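Local structure of hydrogenase maturation factor (Thermoanaerobacter tengcongensis, 3VTH) at residues 126-131 / 182-187; 243-248 / 329-334; 392-397 / 419-424. The protein probably transfers the carbamoyl group of carbamoyl phosphate, with use of ATP, to the C-terminal cysteine of HypE during maturation of [NiFe]-hydrogenases. All blocks are in the same frame, centred on the assembly; numbering follows the deposited sequence.

In the fold
The three contacts follow one another along the chain, each closing before the next opens, and none touches another; their centres lie about 35 to 36 Å apart. Contact 1 joins the two HypF zinc fingers, in the loops that flank helix 165-171. Contact 2, in the Telomere recombination (YrdC-like) region, brings the end of helix 235-245 to the loop after strand 325-329 and holds a nucleotide analogue with magnesium. Contact 3 pairs strands 392-393 and 420-423 at the edge of a sheet most of whose strands lie in the Kae1-like region, on the other side of the chain's centre from contact 2. Finger packing, nucleotide binding and sheet building thus fall to separate regions of one multidomain enzyme.

Contact 1: 126-131 / 182-187; sequences DRRYRY and QPVACF. With ZN (zinc ion), chain D.
A cysteine that binds zinc in one finger, Cys186, takes a weak hydrogen bond from an arginine of the other: Arg127 NH1 lies 3.3 Å from Cys186 SG. This is the junction of the two HypF fingers, each built on a Cys4 zinc site of CxxC type; Cys164, Cys167 and Cys189 complete the site of Cys186. A positive guanidinium beside the thiolate would probably ease the negative charge gathered round the metal. Arg128 follows with a side-on grip, NE at 3.0 Å and NH2 more loosely both meeting Ala185 O in the guanidinium plane and from the same face of the carbonyl, while NH2 also forms a salt bridge with Glu170 of helix 165-171. Tyr131, its CG anti to the backbone N (chi1 173°), sets one ring face against the Cys186 backbone, with Cys186 CA 3.9 Å from the ring centroid. The edge of the same ring meets the face of Phe187 in a T-shaped pair, planes at 62°, and Tyr131 CB also sits over that face. Two overlapping beta turns, type I then type II, the first with an Asx turn from Asp126, curl segment 126-131 round Phe187, whose rim atom CE2 ends 3.2 Å from Tyr129 O.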
loop_
_atom_site.group_PDB
_atom_site.type_symbol
_atom_site.label_atom_id
_atom_site.label_comp_id
_atom_site.label_asym_id
_atom_site.label_seq_id
_atom_site.Cartn_x
_atom_site.Cartn_y
_atom_site.Cartn_z
ATOM N N ASP A 126 8.309 15.607 32.821
ATOM C CA ASP A 126 8.695 16.229 31.551
ATOM C C ASP A 126 7.707 17.334 31.180
ATOM O O ASP A 126 6.506 17.193 31.390
ATOM C CB ASP A 126 8.744 15.168 30.439
ATOM C CG ASP A 126 9.548 15.619 29.222
ATOM O OD1 ASP A 126 10.679 15.114 29.050
ATOM O OD2 ASP A 126 9.060 16.467 28.435
ATOM N N ARG A 127 8.185 18.430 30.605
ATOM C CA ARG A 127 7.240 19.475 30.201
ATOM C C ARG A 127 6.341 19.081 29.014
ATOM O O ARG A 127 5.326 19.739 28.760
ATOM C CB ARG A 127 7.935 20.816 29.966
ATOM C CG ARG A 127 8.706 20.940 28.692
ATOM C CD ARG A 127 9.351 22.329 28.621
ATOM N NE ARG A 127 9.925 22.544 27.302
ATOM C CZ ARG A 127 9.346 23.233 26.322
ATOM N NH1 ARG A 127 8.166 23.830 26.499
ATOM N NH2 ARG A 127 9.957 23.334 25.153
ATOM N N ARG A 128 6.703 18.005 28.310
ATOM C CA ARG A 128 5.840 17.464 27.255
ATOM C C ARG A 128 5.010 16.259 27.700
ATOM O O ARG A 128 4.465 15.549 26.859
ATOM C CB ARG A 128 6.642 17.126 25.991
ATOM C CG ARG A 128 7.217 18.350 25.297
ATOM C CD ARG A 128 8.005 17.955 24.044
ATOM N NE ARG A 128 8.472 19.117 23.287
ATOM C CZ ARG A 128 9.606 19.779 23.520
ATOM N NH1 ARG A 128 10.413 19.413 24.506
ATOM N NH2 ARG A 128 9.931 20.814 22.752
ATOM N N TYR A 129 4.916 16.038 29.012
ATOM C CA TYR A 129 4.017 15.024 29.579
ATOM C C TYR A 129 2.623 15.169 28.991
ATOM O O TYR A 129 2.016 16.236 29.087
ATOM C CB TYR A 129 3.960 15.166 31.102
ATOM C CG TYR A 129 3.063 14.179 31.830
ATOM C CD1 TYR A 129 3.213 12.795 31.659
ATOM C CD2 TYR A 129 2.093 14.630 32.723
ATOM C CE1 TYR A 129 2.399 11.886 32.350
ATOM C CE2 TYR A 129 1.277 13.729 33.428
ATOM C CZ TYR A 129 1.432 12.360 33.221
ATOM O OH TYR A 129 0.636 11.472 33.909
ATOM N N ARG A 130 2.149 14.105 28.344
ATOM C CA ARG A 130 0.799 14.052 27.760
ATOM C C ARG A 130 0.575 15.074 26.629
ATOM O O ARG A 130 -0.557 15.322 26.230
ATOM C CB ARG A 130 -0.291 14.170 28.853
ATOM C CG ARG A 130 -0.217 13.092 29.943
ATOM C CD ARG A 130 -1.329 13.268 31.021
ATOM N NE ARG A 130 -2.644 13.393 30.390
ATOM C CZ ARG A 130 -3.362 12.366 29.936
ATOM N NH1 ARG A 130 -2.913 11.120 30.061
ATOM N NH2 ARG A 130 -4.535 12.584 29.353
ATOM N N TYR A 131 1.653 15.643 26.094
ATOM C CA TYR A 131 1.540 16.531 24.944
ATOM C C TYR A 131 1.151 15.734 23.675
ATOM O O TYR A 131 1.904 14.870 23.220
ATOM C CB TYR A 131 2.831 17.351 24.764
ATOM C CG TYR A 131 2.882 18.190 23.510
ATOM C CD1 TYR A 131 3.928 18.048 22.614
ATOM C CD2 TYR A 131 1.888 19.134 23.227
ATOM C CE1 TYR A 131 4.001 18.825 21.459
ATOM C CE2 TYR A 131 1.943 19.901 22.054
ATOM C CZ TYR A 131 3.001 19.744 21.193
ATOM O OH TYR A 131 3.072 20.487 20.041
ATOM N N GLN A 182 13.242 20.437 13.103
ATOM C CA GLN A 182 12.314 21.306 12.370
ATOM C C GLN A 182 10.882 21.347 12.928
ATOM O O GLN A 182 10.279 22.408 12.927
ATOM C CB GLN A 182 12.307 20.992 10.862
ATOM C CG GLN A 182 13.633 21.340 10.153
ATOM C CD GLN A 182 14.048 22.785 10.384
ATOM O OE1 GLN A 182 13.293 23.729 10.099
ATOM N NE2 GLN A 182 15.248 22.965 10.914
ATOM N N PRO A 183 10.339 20.209 13.405
ATOM C CA PRO A 183 8.975 20.271 13.929
ATOM C C PRO A 183 8.822 20.577 15.437
ATOM O O PRO A 183 7.716 20.474 15.960
ATOM C CB PRO A 183 8.436 18.878 13.643
ATOM C CG PRO A 183 9.631 17.983 13.709
ATOM C CD PRO A 183 10.835 18.821 13.317
ATOM N N VAL A 184 9.897 20.952 16.123
ATOM C CA VAL A 184 9.841 21.149 17.586
ATOM C C VAL A 184 8.709 22.103 18.044
ATOM O O VAL A 184 8.560 23.226 17.536
ATOM C CB VAL A 184 11.216 21.610 18.170
ATOM C CG1 VAL A 184 11.622 22.979 17.630
ATOM C CG2 VAL A 184 11.185 21.629 19.703
ATOM N N ALA A 185 7.918 21.636 19.002
ATOM C CA ALA A 185 6.821 22.422 19.562
ATOM C C ALA A 185 6.454 21.839 20.911
ATOM O O ALA A 185 6.978 20.781 21.292
ATOM C CB ALA A 185 5.604 22.397 18.618
ATOM N N CYS A 186 5.536 22.508 21.614
ATOM C CA CYS A 186 5.136 22.103 22.961
ATOM C C CYS A 186 3.704 22.551 23.238
ATOM O O CYS A 186 3.035 23.066 22.341
ATOM C CB CYS A 186 6.093 22.708 23.996
ATOM S SG CYS A 186 5.900 24.512 24.257
ATOM N N PHE A 187 3.235 22.360 24.469
ATOM C CA PHE A 187 1.890 22.822 24.866
ATOM C C PHE A 187 1.655 24.298 24.534
ATOM O O PHE A 187 0.562 24.684 24.108
ATOM C CB PHE A 187 1.642 22.600 26.371
ATOM C CG PHE A 187 1.131 21.223 26.712
ATOM C CD1 PHE A 187 -0.136 20.815 26.299
ATOM C CD2 PHE A 187 1.915 20.333 27.441
ATOM C CE1 PHE A 187 -0.619 19.542 26.613
ATOM C CE2 PHE A 187 1.437 19.049 27.753
ATOM C CZ PHE A 187 0.173 18.664 27.348
HETATM ZN ZN ZN D . 7.154 25.523 22.606
HETATM O O HOH W 1 4.939 21.816 26.973
#

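Contact 2: 243-248 / 329-334; sequences RRKKRY and SGNVSE. With MG (magnesium ion), chain G; APC (diphosphomethylphosphonic acid adenosyl ester), chain F.
Lys245 reaches out from the last turn of helix 235-245 with its chain fully extended, CG anti to the backbone N (chi1 -165°), and its NZ meets Ser329 O at 2.8 Å, in the carbonyl plane on a lone pair. The same NZ bonds O1G of the ATP analogue and Thr328 OG1, while CE passes Asn331 O at 3.4 Å. A Schellman motif ends the helix at Lys246, just where Ser333 N gives a weak bond to Lys245 O. At the triphosphate site of this YrdC-like region, Ser329 has OG tucked between its own N and carbonyl carbon (chi1 68°), which sets it 2.1 Å from the magnesium ion and lets it donate to Asn331 OD1 at 2.6 Å. The Asn331 amide is fixed in rotation, ND2 bonding both O1G of the analogue and, at 2.9 Å, Val332 O. Arg247, extended to NE, brings NH2 to 2.9 Å from O1A, with O1A over its guanidinium face, and the same NH2 is hydrogen-bonded to Pro251 O. The negative charge of O1G is probably offset by magnesium and the lysine, with the amide N-H adding a hydrogen bond, consistent with a site that steadies the phosphates of ATP.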
loop_
_atom_site.group_PDB
_atom_site.type_symbol
_atom_site.label_atom_id
_atom_site.label_comp_id
_atom_site.label_asym_id
_atom_site.label_seq_id
_atom_site.Cartn_x
_atom_site.Cartn_y
_atom_site.Cartn_z
ATOM N N ARG A 243 -24.024 0.673 9.481
ATOM C CA ARG A 243 -25.256 1.276 8.948
ATOM C C ARG A 243 -25.044 2.724 8.497
ATOM O O ARG A 243 -25.489 3.120 7.419
ATOM C CB ARG A 243 -26.401 1.218 9.969
ATOM C CG ARG A 243 -27.781 1.639 9.402
ATOM C CD ARG A 243 -28.889 1.733 10.470
ATOM N NE ARG A 243 -28.638 0.824 11.584
ATOM C CZ ARG A 243 -28.224 1.198 12.793
ATOM N NH1 ARG A 243 -28.041 2.482 13.086
ATOM N NH2 ARG A 243 -28.006 0.272 13.717
ATOM N N ARG A 244 -24.370 3.508 9.328
ATOM C CA ARG A 244 -24.210 4.928 9.066
ATOM C C ARG A 244 -23.205 5.192 7.944
ATOM O O ARG A 244 -23.469 6.001 7.065
ATOM C CB ARG A 244 -23.815 5.664 10.332
ATOM C CG ARG A 244 -24.921 5.706 11.376
ATOM C CD ARG A 244 -24.507 6.586 12.524
ATOM N NE ARG A 244 -25.486 6.588 13.608
ATOM C CZ ARG A 244 -25.273 7.160 14.789
ATOM N NH1 ARG A 244 -24.121 7.776 15.026
ATOM N NH2 ARG A 244 -26.208 7.122 15.730
ATOM N N LYS A 245 -22.073 4.491 7.961
ATOM C CA LYS A 245 -21.105 4.594 6.867
ATOM C C LYS A 245 -21.624 3.935 5.573
ATOM O O LYS A 245 -21.194 4.300 4.471
ATOM C CB LYS A 245 -19.726 4.041 7.277
ATOM C CG LYS A 245 -18.594 4.450 6.306
ATOM C CD LYS A 245 -17.187 4.031 6.767
ATOM C CE LYS A 245 -16.187 4.227 5.622
ATOM N NZ LYS A 245 -14.778 3.927 6.026
ATOM N N LYS A 246 -22.571 3.007 5.714
ATOM C CA LYS A 246 -23.115 2.220 4.596
ATOM C C LYS A 246 -22.053 1.253 4.044
ATOM O O LYS A 246 -21.994 0.976 2.842
ATOM C CB LYS A 246 -23.714 3.124 3.495
ATOM C CG LYS A 246 -24.968 3.885 3.927
ATOM C CD LYS A 246 -25.075 5.244 3.243
ATOM C CE LYS A 246 -26.172 6.121 3.875
ATOM N NZ LYS A 246 -27.529 5.818 3.333
ATOM N N ARG A 247 -21.218 0.745 4.947
ATOM C CA ARG A 247 -20.123 -0.182 4.624
ATOM C C ARG A 247 -20.455 -1.513 5.292
ATOM O O ARG A 247 -20.128 -1.729 6.469
ATOM C CB ARG A 247 -18.822 0.383 5.188
ATOM C CG ARG A 247 -17.543 -0.357 4.838
ATOM C CD ARG A 247 -16.392 0.401 5.504
ATOM N NE ARG A 247 -15.087 -0.222 5.328
ATOM C CZ ARG A 247 -14.688 -1.329 5.948
ATOM N NH1 ARG A 247 -15.511 -1.967 6.769
ATOM N NH2 ARG A 247 -13.476 -1.808 5.736
ATOM N N TYR A 248 -21.110 -2.405 4.553
ATOM C CA TYR A 248 -21.751 -3.563 5.177
ATOM C C TYR A 248 -20.976 -4.876 5.160
ATOM O O TYR A 248 -21.268 -5.777 5.968
ATOM C CB TYR A 248 -23.138 -3.790 4.587
ATOM C CG TYR A 248 -24.210 -2.905 5.184
ATOM C CD1 TYR A 248 -24.712 -3.149 6.468
ATOM C CD2 TYR A 248 -24.739 -1.833 4.458
ATOM C CE1 TYR A 248 -25.717 -2.335 7.020
ATOM C CE2 TYR A 248 -25.739 -1.017 4.994
ATOM C CZ TYR A 248 -26.223 -1.274 6.273
ATOM O OH TYR A 248 -27.213 -0.471 6.797
ATOM N N SER A 329 -11.689 4.552 7.717
ATOM C CA SER A 329 -11.426 5.895 7.237
ATOM C C SER A 329 -12.697 6.746 7.340
ATOM O O SER A 329 -13.815 6.254 7.157
ATOM C CB SER A 329 -10.837 5.871 5.817
ATOM O OG SER A 329 -11.793 5.413 4.885
ATOM N N GLY A 330 -12.497 8.015 7.676
ATOM C CA GLY A 330 -13.579 8.959 7.901
ATOM C C GLY A 330 -14.088 9.548 6.605
ATOM O O GLY A 330 -13.596 10.583 6.145
ATOM N N ASN A 331 -15.065 8.862 6.016
ATOM C CA ASN A 331 -15.723 9.282 4.781
ATOM C C ASN A 331 -17.013 8.482 4.636
ATOM O O ASN A 331 -17.179 7.446 5.297
ATOM C CB ASN A 331 -14.813 9.059 3.565
ATOM C CG ASN A 331 -14.135 7.689 3.572
ATOM O OD1 ASN A 331 -13.009 7.551 4.057
ATOM N ND2 ASN A 331 -14.815 6.672 3.025
ATOM N N VAL A 332 -17.935 8.956 3.802
ATOM C CA VAL A 332 -19.024 8.077 3.397
ATOM C C VAL A 332 -18.385 7.037 2.484
ATOM O O VAL A 332 -17.379 7.320 1.803
ATOM C CB VAL A 332 -20.258 8.819 2.763
ATOM C CG1 VAL A 332 -19.850 9.791 1.676
ATOM C CG2 VAL A 332 -21.306 7.817 2.217
ATOM N N SER A 333 -18.928 5.824 2.516
ATOM C CA SER A 333 -18.438 4.748 1.670
ATOM C C SER A 333 -18.108 5.283 0.268
ATOM O O SER A 333 -18.891 6.037 -0.307
ATOM C CB SER A 333 -19.475 3.621 1.584
ATOM O OG SER A 333 -18.846 2.406 1.199
ATOM N N GLU A 334 -16.917 4.930 -0.225
ATOM C CA GLU A 334 -16.464 5.160 -1.620
ATOM C C GLU A 334 -15.925 6.557 -1.964
ATOM O O GLU A 334 -15.485 6.792 -3.090
ATOM C CB GLU A 334 -17.514 4.708 -2.652
ATOM C CG GLU A 334 -17.832 3.215 -2.597
ATOM C CD GLU A 334 -19.036 2.840 -3.434
ATOM O OE1 GLU A 334 -19.649 1.793 -3.139
ATOM O OE2 GLU A 334 -19.382 3.586 -4.381
HETATM MG MG MG G . -11.618 3.725 3.615
HETATM P PG APC F . -14.425 2.892 2.183
HETATM O O1G APC F . -13.696 3.759 3.178
HETATM O O2G APC F . -15.533 2.091 2.823
HETATM O O3G APC F . -14.866 3.605 0.937
HETATM P PB APC F . -12.114 1.174 2.315
HETATM O O1B APC F . -11.089 2.266 2.310
HETATM O O2B APC F . -11.737 -0.063 1.523
HETATM O O3B APC F . -13.426 1.766 1.597
HETATM P PA APC F . -11.448 1.116 5.386
HETATM O O1A APC F . -12.032 0.502 6.636
HETATM O O2A APC F . -11.125 2.563 5.478
HETATM C C3A APC F . -12.606 0.735 4.015
HETATM O "O5'" APC F . -10.055 0.405 4.993
HETATM C "C5'" APC F . -9.542 -0.755 5.642
HETATM C "C4'" APC F . -8.996 -1.700 4.575
HETATM O "O4'" APC F . -8.378 -2.791 5.267
HETATM C "C3'" APC F . -10.133 -2.275 3.725
HETATM O "O3'" APC F . -9.776 -2.346 2.334
HETATM C "C2'" APC F . -10.289 -3.686 4.254
HETATM O "O2'" APC F . -10.882 -4.577 3.290
HETATM C "C1'" APC F . -8.872 -4.014 4.722
HETATM N N9 APC F . -9.005 -5.046 5.744
HETATM C C8 APC F . -9.419 -4.893 7.031
HETATM N N7 APC F . -9.457 -6.100 7.648
HETATM C C5 APC F . -9.070 -7.028 6.746
HETATM C C6 APC F . -8.892 -8.496 6.723
HETATM N N6 APC F . -9.129 -9.242 7.822
HETATM N N1 APC F . -8.478 -9.066 5.569
HETATM C C2 APC F . -8.216 -8.344 4.460
HETATM N N3 APC F . -8.359 -7.011 4.389
HETATM C C4 APC F . -8.773 -6.324 5.490
HETATM O O HOH W 2 -11.307 5.309 2.090
#

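Contact 3: 392-397 / 419-424; sequences ILLKKE and HYAFIS
An antiparallel strand pair joins 392-393 to 420-423 at one margin of a six-stranded sheet most of whose strands lie in the Kae1-like region, with 392-393 as an outermost strand. Ile392 and Ala421 form the hydrogen-bonded pair, each N to the other's O; Ala421 N to Ile392 O is 2.9 Å and nearly straight at 172°. Next comes the non-hydrogen-bonded pair Leu393 and Tyr420, after which Leu394 N reaches His419 O at 2.7 Å. On the Tyr420 face of the sheet, Leu393 lays CD1 against two side chains, 3.4 Å from His419 CD2 and 3.7 Å from Tyr420 CE1; the Tyr420 hydroxyl bonds Asp78. On the face bearing Ala421, Ile392 CB packs on Ala421 CB, and Leu394, its CG beside the backbone N (chi1 -56°), brings CD1 to 4.2 Å from Ala421 CB. Helix 737-749 closes over this side, Val743 touching Leu394 and Leu739 touching Ala421. An alanine in place of Leu394 would probably open a gap between Ala421 and Val743. Beyond the strands Glu397, its chain bent, lies alongside His419 and meets the ring at its edge, OE1 facing ND1 with the carboxylate plane turned 69° from the ring. The ND1 to OE1 pair is doubtfully short as modelled; if real, it would be consistent with a proton held on ND1 and perhaps with a positively charged imidazole.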
loop_
_atom_site.group_PDB
_atom_site.type_symbol
_atom_site.label_atom_id
_atom_site.label_comp_id
_atom_site.label_asym_id
_atom_site.label_seq_id
_atom_site.Cartn_x
_atom_site.Cartn_y
_atom_site.Cartn_z
ATOM N N ILE A 392 10.325 3.651 -5.304
ATOM C CA ILE A 392 10.981 2.409 -5.686
ATOM C C ILE A 392 12.277 2.776 -6.418
ATOM O O ILE A 392 12.277 3.592 -7.345
ATOM C CB ILE A 392 10.067 1.543 -6.600
ATOM C CG1 ILE A 392 8.718 1.241 -5.910
ATOM C CG2 ILE A 392 10.763 0.242 -7.038
ATOM C CD1 ILE A 392 8.823 0.722 -4.486
ATOM N N LEU A 393 13.376 2.171 -5.988
ATOM C CA LEU A 393 14.677 2.436 -6.588
ATOM C C LEU A 393 14.832 1.678 -7.891
ATOM O O LEU A 393 14.605 0.456 -7.954
ATOM C CB LEU A 393 15.803 2.084 -5.614
ATOM C CG LEU A 393 17.210 2.621 -5.929
ATOM C CD1 LEU A 393 17.205 4.140 -6.037
ATOM C CD2 LEU A 393 18.245 2.145 -4.890
ATOM N N LEU A 394 15.184 2.412 -8.942
ATOM C CA LEU A 394 15.496 1.791 -10.224
ATOM C C LEU A 394 17.015 1.596 -10.360
ATOM O O LEU A 394 17.788 2.356 -9.807
ATOM C CB LEU A 394 14.910 2.621 -11.374
ATOM C CG LEU A 394 13.390 2.866 -11.255
ATOM C CD1 LEU A 394 12.849 3.827 -12.306
ATOM C CD2 LEU A 394 12.615 1.542 -11.282
ATOM N N LYS A 395 17.423 0.568 -11.098
ATOM C CA LYS A 395 18.847 0.248 -11.309
ATOM C C LYS A 395 19.546 1.324 -12.141
ATOM O O LYS A 395 20.682 1.703 -11.862
ATOM C CB LYS A 395 18.962 -1.130 -11.978
ATOM C CG LYS A 395 20.372 -1.593 -12.320
ATOM C CD LYS A 395 20.318 -2.781 -13.296
ATOM C CE LYS A 395 21.679 -3.079 -13.933
ATOM N NZ LYS A 395 22.684 -3.565 -12.931
ATOM N N LYS A 396 18.849 1.830 -13.149
ATOM C CA LYS A 396 19.416 2.801 -14.074
ATOM C C LYS A 396 18.575 4.078 -14.064
ATOM O O LYS A 396 17.362 4.018 -13.818
ATOM C CB LYS A 396 19.421 2.185 -15.481
ATOM C CG LYS A 396 20.375 2.838 -16.461
ATOM C CD LYS A 396 20.013 2.493 -17.902
ATOM C CE LYS A 396 20.740 3.418 -18.871
ATOM N NZ LYS A 396 20.441 4.857 -18.566
ATOM N N GLU A 397 19.198 5.223 -14.352
ATOM C CA GLU A 397 18.445 6.470 -14.555
ATOM C C GLU A 397 17.467 6.324 -15.727
ATOM O O GLU A 397 17.763 5.630 -16.708
ATOM C CB GLU A 397 19.380 7.661 -14.796
ATOM C CG GLU A 397 19.872 8.329 -13.496
ATOM C CD GLU A 397 20.999 7.558 -12.827
ATOM O OE1 GLU A 397 20.986 7.442 -11.584
ATOM O OE2 GLU A 397 21.901 7.065 -13.548
ATOM N N HIS A 419 16.699 7.930 -10.943
ATOM C CA HIS A 419 16.523 6.497 -10.754
ATOM C C HIS A 419 15.396 6.151 -9.790
ATOM O O HIS A 419 15.445 5.115 -9.136
ATOM C CB HIS A 419 17.826 5.802 -10.350
ATOM C CG HIS A 419 18.610 6.535 -9.311
ATOM N ND1 HIS A 419 19.707 7.310 -9.619
ATOM C CD2 HIS A 419 18.456 6.620 -7.968
ATOM C CE1 HIS A 419 20.201 7.835 -8.509
ATOM N NE2 HIS A 419 19.459 7.432 -7.493
ATOM N N TYR A 420 14.372 7.001 -9.718
ATOM C CA TYR A 420 13.227 6.704 -8.849
ATOM C C TYR A 420 11.919 6.494 -9.585
ATOM O O TYR A 420 11.633 7.170 -10.563
ATOM C CB TYR A 420 13.023 7.813 -7.816
ATOM C CG TYR A 420 14.212 8.101 -6.929
ATOM C CD1 TYR A 420 14.690 7.145 -6.038
ATOM C CD2 TYR A 420 14.820 9.352 -6.944
ATOM C CE1 TYR A 420 15.759 7.420 -5.199
ATOM C CE2 TYR A 420 15.915 9.634 -6.107
ATOM C CZ TYR A 420 16.362 8.657 -5.243
ATOM O OH TYR A 420 17.420 8.906 -4.426
ATOM N N ALA A 421 11.120 5.551 -9.085
ATOM C CA ALA A 421 9.729 5.421 -9.490
ATOM C C ALA A 421 8.921 5.866 -8.267
ATOM O O ALA A 421 8.859 5.157 -7.263
ATOM C CB ALA A 421 9.407 3.976 -9.868
ATOM N N PHE A 422 8.405 7.084 -8.338
ATOM C CA PHE A 422 7.566 7.643 -7.297
ATOM C C PHE A 422 6.154 7.129 -7.513
ATOM O O PHE A 422 5.365 7.752 -8.237
ATOM C CB PHE A 422 7.567 9.167 -7.381
ATOM C CG PHE A 422 8.871 9.796 -6.966
ATOM C CD1 PHE A 422 9.212 9.896 -5.613
ATOM C CD2 PHE A 422 9.752 10.297 -7.923
ATOM C CE1 PHE A 422 10.439 10.488 -5.216
ATOM C CE2 PHE A 422 10.962 10.893 -7.545
ATOM C CZ PHE A 422 11.309 10.991 -6.196
ATOM N N ILE A 423 5.855 5.973 -6.936
ATOM C CA ILE A 423 4.492 5.449 -6.981
ATOM C C ILE A 423 3.661 6.160 -5.882
ATOM O O ILE A 423 4.113 6.331 -4.732
ATOM C CB ILE A 423 4.459 3.894 -6.853
ATOM C CG1 ILE A 423 3.028 3.363 -7.055
ATOM C CG2 ILE A 423 5.045 3.443 -5.505
ATOM C CD1 ILE A 423 2.917 1.806 -7.203
ATOM N N SER A 424 2.473 6.619 -6.245
ATOM C CA SER A 424 1.667 7.398 -5.314
ATOM C C SER A 424 1.136 6.497 -4.226
ATOM O O SER A 424 1.044 5.268 -4.395
ATOM C CB SER A 424 0.492 8.050 -6.042
ATOM O OG SER A 424 -0.554 7.118 -6.322
#